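Local coordinates for MlnE (PDB 5D2E), which is an NADP-binding B-type ketoreductase, the N-terminal piece of a macrolactin polyketide synthase, and probably reduces the beta-keto group of carrier-bound polyketide intermediates, at residues Ser151-Met163 and Ile369-Ile381. Numbering follows the deposited sequence.
Sequences SLYSLFQMFQAFM and IIKKTKESIEEVI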
loop_
_atom_site.group_PDB
_atom_site.type_symbol
_atom_site.label_atom_id
_atom_site.label_comp_id
_atom_site.label_asym_id
_atom_site.label_seq_id
_atom_site.Cartn_x
_atom_site.Cartn_y
_atom_site.Cartn_z
ATOM N N SER A 151 -0.730 -13.694 3.276
ATOM C CA SER A 151 -0.279 -12.492 3.928
ATOM C C SER A 151 -1.493 -11.772 4.535
ATOM O O SER A 151 -1.901 -12.075 5.645
ATOM C CB SER A 151 0.523 -11.589 2.978
ATOM O OG SER A 151 -0.173 -11.276 1.747
ATOM N N LEU A 152 -2.115 -10.884 3.778
ATOM C CA LEU A 152 -3.271 -10.099 4.250
ATOM C C LEU A 152 -4.384 -10.925 4.836
ATOM O O LEU A 152 -4.813 -10.681 5.984
ATOM C CB LEU A 152 -3.823 -9.245 3.082
ATOM C CG LEU A 152 -5.153 -8.487 3.349
ATOM C CD1 LEU A 152 -4.903 -7.407 4.390
ATOM C CD2 LEU A 152 -5.706 -7.983 2.015
ATOM N N TYR A 153 -4.845 -11.939 4.116
ATOM C CA TYR A 153 -5.973 -12.667 4.619
ATOM C C TYR A 153 -5.648 -13.567 5.829
ATOM O O TYR A 153 -6.422 -13.630 6.776
ATOM C CB TYR A 153 -6.723 -13.408 3.530
ATOM C CG TYR A 153 -7.453 -12.469 2.558
ATOM C CD1 TYR A 153 -8.506 -11.686 2.980
ATOM C CD2 TYR A 153 -7.100 -12.390 1.235
ATOM C CE1 TYR A 153 -9.173 -10.810 2.091
ATOM C CE2 TYR A 153 -7.747 -11.521 0.343
ATOM C CZ TYR A 153 -8.784 -10.758 0.765
ATOM O OH TYR A 153 -9.380 -9.928 -0.135
ATOM N N SER A 154 -4.494 -14.198 5.814
ATOM C CA SER A 154 -4.098 -15.043 6.915
ATOM C C SER A 154 -3.974 -14.159 8.162
ATOM O O SER A 154 -4.408 -14.502 9.264
ATOM C CB SER A 154 -2.714 -15.685 6.626
ATOM O OG SER A 154 -2.293 -16.300 7.871
ATOM N N LEU A 155 -3.376 -13.003 8.003
ATOM C CA LEU A 155 -3.226 -12.078 9.137
ATOM C C LEU A 155 -4.557 -11.542 9.627
ATOM O O LEU A 155 -4.730 -11.374 10.817
ATOM C CB LEU A 155 -2.273 -10.921 8.788
ATOM C CG LEU A 155 -0.755 -11.221 8.777
ATOM C CD1 LEU A 155 -0.060 -10.063 8.119
ATOM C CD2 LEU A 155 -0.143 -11.556 10.153
ATOM N N PHE A 156 -5.454 -11.243 8.706
ATOM C CA PHE A 156 -6.782 -10.805 9.101
ATOM C C PHE A 156 -7.470 -11.905 9.923
ATOM O O PHE A 156 -7.965 -11.600 11.022
ATOM C CB PHE A 156 -7.588 -10.480 7.887
ATOM C CG PHE A 156 -9.053 -10.504 8.120
ATOM C CD1 PHE A 156 -9.649 -9.525 8.895
ATOM C CD2 PHE A 156 -9.812 -11.488 7.564
ATOM C CE1 PHE A 156 -11.011 -9.555 9.129
ATOM C CE2 PHE A 156 -11.157 -11.521 7.794
ATOM C CZ PHE A 156 -11.759 -10.540 8.555
ATOM N N GLN A 157 -7.456 -13.155 9.426
ATOM C CA GLN A 157 -8.052 -14.257 10.177
ATOM C C GLN A 157 -7.392 -14.387 11.574
ATOM O O GLN A 157 -8.078 -14.592 12.611
ATOM C CB GLN A 157 -8.032 -15.582 9.444
ATOM C CG GLN A 157 -8.741 -15.657 8.086
ATOM C CD GLN A 157 -10.238 -15.374 8.111
ATOM O OE1 GLN A 157 -10.923 -15.234 7.058
ATOM N NE2 GLN A 157 -10.774 -15.365 9.303
ATOM N N MET A 158 -6.065 -14.268 11.611
ATOM C CA MET A 158 -5.331 -14.468 12.828
ATOM C C MET A 158 -5.669 -13.391 13.837
ATOM O O MET A 158 -6.000 -13.690 14.968
ATOM C CB MET A 158 -3.835 -14.480 12.542
ATOM C CG MET A 158 -2.998 -14.649 13.809
ATOM S SD MET A 158 -1.254 -14.191 13.564
ATOM C CE MET A 158 -1.431 -12.394 13.682
ATOM N N PHE A 159 -5.657 -12.117 13.426
ATOM C CA PHE A 159 -5.934 -11.056 14.389
ATOM C C PHE A 159 -7.394 -11.071 14.822
ATOM O O PHE A 159 -7.687 -10.907 15.988
ATOM C CB PHE A 159 -5.622 -9.694 13.820
ATOM C CG PHE A 159 -4.185 -9.393 13.741
ATOM C CD1 PHE A 159 -3.428 -9.326 14.895
ATOM C CD2 PHE A 159 -3.589 -9.072 12.529
ATOM C CE1 PHE A 159 -2.088 -9.016 14.854
ATOM C CE2 PHE A 159 -2.245 -8.756 12.485
ATOM C CZ PHE A 159 -1.496 -8.733 13.631
ATOM N N GLN A 160 -8.313 -11.335 13.915
ATOM C CA GLN A 160 -9.673 -11.368 14.308
ATOM C C GLN A 160 -9.937 -12.499 15.322
ATOM O O GLN A 160 -10.631 -12.292 16.312
ATOM C CB GLN A 160 -10.565 -11.458 13.111
ATOM C CG GLN A 160 -11.955 -10.988 13.405
ATOM C CD GLN A 160 -12.854 -10.997 12.166
ATOM O OE1 GLN A 160 -13.233 -12.064 11.691
ATOM N NE2 GLN A 160 -13.276 -9.799 11.714
ATOM N N ALA A 161 -9.439 -13.693 15.025
ATOM C CA ALA A 161 -9.584 -14.841 15.921
ATOM C C ALA A 161 -8.914 -14.559 17.235
ATOM O O ALA A 161 -9.491 -14.900 18.298
ATOM C CB ALA A 161 -8.981 -16.097 15.292
ATOM N N PHE A 162 -7.682 -14.000 17.214
ATOM C CA PHE A 162 -7.003 -13.741 18.478
ATOM C C PHE A 162 -7.805 -12.791 19.354
ATOM O O PHE A 162 -7.836 -12.978 20.583
ATOM C CB PHE A 162 -5.631 -13.130 18.310
ATOM C CG PHE A 162 -4.556 -14.113 17.901
ATOM C CD1 PHE A 162 -4.861 -15.423 17.554
ATOM C CD2 PHE A 162 -3.234 -13.665 17.798
ATOM C CE1 PHE A 162 -3.847 -16.298 17.208
ATOM C CE2 PHE A 162 -2.241 -14.531 17.421
ATOM C CZ PHE A 162 -2.569 -15.848 17.133
ATOM N N MET A 163 -8.413 -11.769 18.743
ATOM C CA MET A 163 -9.140 -10.802 19.578
ATOM C C MET A 163 -10.429 -11.421 20.052
ATOM O O MET A 163 -10.807 -11.234 21.227
ATOM C CB MET A 163 -9.326 -9.473 18.859
ATOM C CG MET A 163 -7.969 -8.767 18.746
ATOM S SD MET A 163 -8.071 -7.099 18.025
ATOM C CE MET A 163 -8.522 -7.624 16.397
ATOM N N ILE A 369 -10.791 -3.971 12.366
ATOM C CA ILE A 369 -10.523 -5.373 12.049
ATOM C C ILE A 369 -11.514 -6.317 12.736
ATOM O O ILE A 369 -11.950 -7.275 12.131
ATOM C CB ILE A 369 -9.066 -5.723 12.469
ATOM C CG1 ILE A 369 -8.107 -5.309 11.391
ATOM C CG2 ILE A 369 -8.858 -7.234 12.676
ATOM C CD1 ILE A 369 -8.271 -6.186 10.151
ATOM N N ILE A 370 -11.866 -6.027 13.989
ATOM C CA ILE A 370 -12.813 -6.888 14.753
ATOM C C ILE A 370 -14.176 -6.973 14.078
ATOM O O ILE A 370 -14.849 -7.944 14.289
ATOM C CB ILE A 370 -13.011 -6.464 16.254
ATOM C CG1 ILE A 370 -13.349 -4.970 16.418
ATOM C CG2 ILE A 370 -11.767 -6.745 17.049
ATOM C CD1 ILE A 370 -13.556 -4.475 17.855
ATOM N N LYS A 371 -14.562 -5.969 13.279
ATOM C CA LYS A 371 -15.851 -5.918 12.587
ATOM C C LYS A 371 -15.768 -6.116 11.087
ATOM O O LYS A 371 -16.793 -6.211 10.417
ATOM C CB LYS A 371 -16.500 -4.571 12.850
ATOM C CG LYS A 371 -16.606 -4.249 14.341
ATOM C CD LYS A 371 -18.008 -4.356 14.908
ATOM C CE LYS A 371 -18.783 -3.065 14.629
ATOM N NZ LYS A 371 -19.888 -2.821 15.600
ATOM N N LYS A 372 -14.563 -6.160 10.529
ATOM C CA LYS A 372 -14.436 -6.414 9.111
ATOM C C LYS A 372 -14.843 -7.805 8.778
ATOM O O LYS A 372 -14.726 -8.697 9.549
ATOM C CB LYS A 372 -12.967 -6.281 8.634
ATOM C CG LYS A 372 -12.535 -4.889 8.275
ATOM C CD LYS A 372 -12.953 -4.482 6.894
ATOM C CE LYS A 372 -12.687 -2.999 6.664
ATOM N NZ LYS A 372 -13.155 -2.703 5.305
ATOM N N THR A 373 -15.278 -7.973 7.552
ATOM C CA THR A 373 -15.434 -9.293 6.951
ATOM C C THR A 373 -14.519 -9.421 5.793
ATOM O O THR A 373 -14.068 -8.435 5.201
ATOM C CB THR A 373 -16.839 -9.498 6.397
ATOM O OG1 THR A 373 -17.052 -8.625 5.282
ATOM C CG2 THR A 373 -17.900 -9.291 7.440
ATOM N N LYS A 374 -14.267 -10.658 5.422
ATOM C CA LYS A 374 -13.401 -10.953 4.326
ATOM C C LYS A 374 -13.912 -10.329 3.061
ATOM O O LYS A 374 -13.116 -9.813 2.274
ATOM C CB LYS A 374 -13.319 -12.456 4.144
ATOM C CG LYS A 374 -12.331 -12.908 3.111
ATOM C CD LYS A 374 -12.541 -14.404 2.835
ATOM C CE LYS A 374 -11.264 -15.005 2.255
ATOM N NZ LYS A 374 -10.984 -14.513 0.873
ATOM N N GLU A 375 -15.229 -10.375 2.862
ATOM C CA GLU A 375 -15.847 -9.778 1.705
ATOM C C GLU A 375 -15.661 -8.284 1.582
ATOM O O GLU A 375 -15.506 -7.777 0.487
ATOM C CB GLU A 375 -17.347 -10.102 1.671
ATOM C CG GLU A 375 -17.556 -11.583 1.298
ATOM C CD GLU A 375 -17.392 -12.560 2.470
ATOM O OE1 GLU A 375 -17.401 -12.138 3.670
ATOM O OE2 GLU A 375 -17.217 -13.759 2.177
ATOM N N SER A 376 -15.716 -7.583 2.695
ATOM C CA SER A 376 -15.488 -6.180 2.723
ATOM C C SER A 376 -14.055 -5.822 2.329
ATOM O O SER A 376 -13.822 -4.876 1.571
ATOM C CB SER A 376 -15.772 -5.699 4.131
ATOM O OG SER A 376 -15.567 -4.329 4.182
ATOM N N ILE A 377 -13.103 -6.569 2.871
ATOM C CA ILE A 377 -11.670 -6.428 2.487
ATOM C C ILE A 377 -11.528 -6.649 0.971
ATOM O O ILE A 377 -10.931 -5.783 0.294
ATOM C CB ILE A 377 -10.786 -7.398 3.260
ATOM C CG1 ILE A 377 -10.886 -7.072 4.748
ATOM C CG2 ILE A 377 -9.363 -7.297 2.755
ATOM C CD1 ILE A 377 -10.222 -8.089 5.651
ATOM N N GLU A 378 -12.095 -7.735 0.436
ATOM C CA GLU A 378 -12.025 -8.023 -1.017
ATOM C C GLU A 378 -12.512 -6.861 -1.854
ATOM O O GLU A 378 -11.900 -6.530 -2.871
ATOM C CB GLU A 378 -12.820 -9.253 -1.447
ATOM C CG GLU A 378 -12.350 -10.544 -0.813
ATOM C CD GLU A 378 -13.304 -11.752 -0.953
ATOM O OE1 GLU A 378 -14.536 -11.619 -1.119
ATOM O OE2 GLU A 378 -12.767 -12.872 -0.896
ATOM N N GLU A 379 -13.623 -6.256 -1.418
ATOM C CA GLU A 379 -14.154 -5.078 -2.093
ATOM C C GLU A 379 -13.263 -3.893 -2.060
ATOM O O GLU A 379 -13.097 -3.226 -3.069
ATOM C CB GLU A 379 -15.511 -4.656 -1.488
ATOM C CG GLU A 379 -16.592 -5.642 -1.848
ATOM C CD GLU A 379 -17.905 -5.161 -1.230
ATOM O OE1 GLU A 379 -18.364 -4.067 -1.629
ATOM O OE2 GLU A 379 -18.355 -5.793 -0.291
ATOM N N VAL A 380 -12.719 -3.570 -0.906
ATOM C CA VAL A 380 -11.857 -2.387 -0.789
ATOM C C VAL A 380 -10.570 -2.542 -1.585
ATOM O O VAL A 380 -10.092 -1.569 -2.172
ATOM C CB VAL A 380 -11.572 -2.094 0.674
ATOM C CG1 VAL A 380 -10.422 -1.136 0.860
ATOM C CG2 VAL A 380 -12.831 -1.610 1.360
ATOM N N ILE A 381 -9.971 -3.740 -1.575
ATOM C CA ILE A 381 -8.678 -3.886 -2.224
ATOM C C ILE A 381 -8.779 -4.061 -3.750
ATOM O O ILE A 381 -7.772 -3.823 -4.448
ATOM C CB ILE A 381 -7.801 -5.034 -1.651
ATOM C CG1 ILE A 381 -8.308 -6.411 -2.047
ATOM C CG2 ILE A 381 -7.643 -4.852 -0.145
ATOM C CD1 ILE A 381 -7.347 -7.534 -1.625
#
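Tyr153 projects from segment 151-163 of helix 141-164 as a knob among Lys374, Ile377, Glu378 and Ile381 of helix 374-381, the two segments running roughly antiparallel at 146°. From CB, with CG anti to the carbonyl carbon (chi1 -69°), the ring is carried across the interface: CD1 and CE1 meet Lys374 CG, and Tyr153 CE1 also lies 3.6 Å from Ile377 CG2. Farther out, CZ and OH rest against Glu378 CG, and Tyr153 OH touches Ile381 CD1 at 3.5 Å. The ring is sandwiched, with Leu152 CD2 over one face and Lys374 NZ over the other. That NZ stands 4.2 Å from the Tyr153 ring centroid, almost on the ring normal, in a cation-pi contact, while Glu378 OE2 binds Lys374 NZ at 3.0 Å and fixes the ammonium there. One turn on, Phe156 takes the CD1 methyl of Ile377 over its face in a CH-pi contact, 3.6 Å from the ring centroid, and meets Ile369 CD1 and Lys372 O at its edge. Extended beyond CG, Gln160 reaches the turn before helix 374-381, where its NE2 donates to Lys372 O (2.8 Å) and Ile369 O (2.9 Å), the latter also accepting from Lys372 N. Met163 CE closes the far end against Ile369 CG2 and Ile370 CG2. The Lys372 ammonium forms a salt bridge with Asp420 of helix 419-437 and also bonds Ser376 OG. The contact thus joins the N-terminal structural subdomain to the NADP-binding catalytic subdomain: one amide clamps two carbonyls, and Glu378 supplies Lys374's counter-charge, with the tyrosine pi face probably adding electrostatic stabilisation.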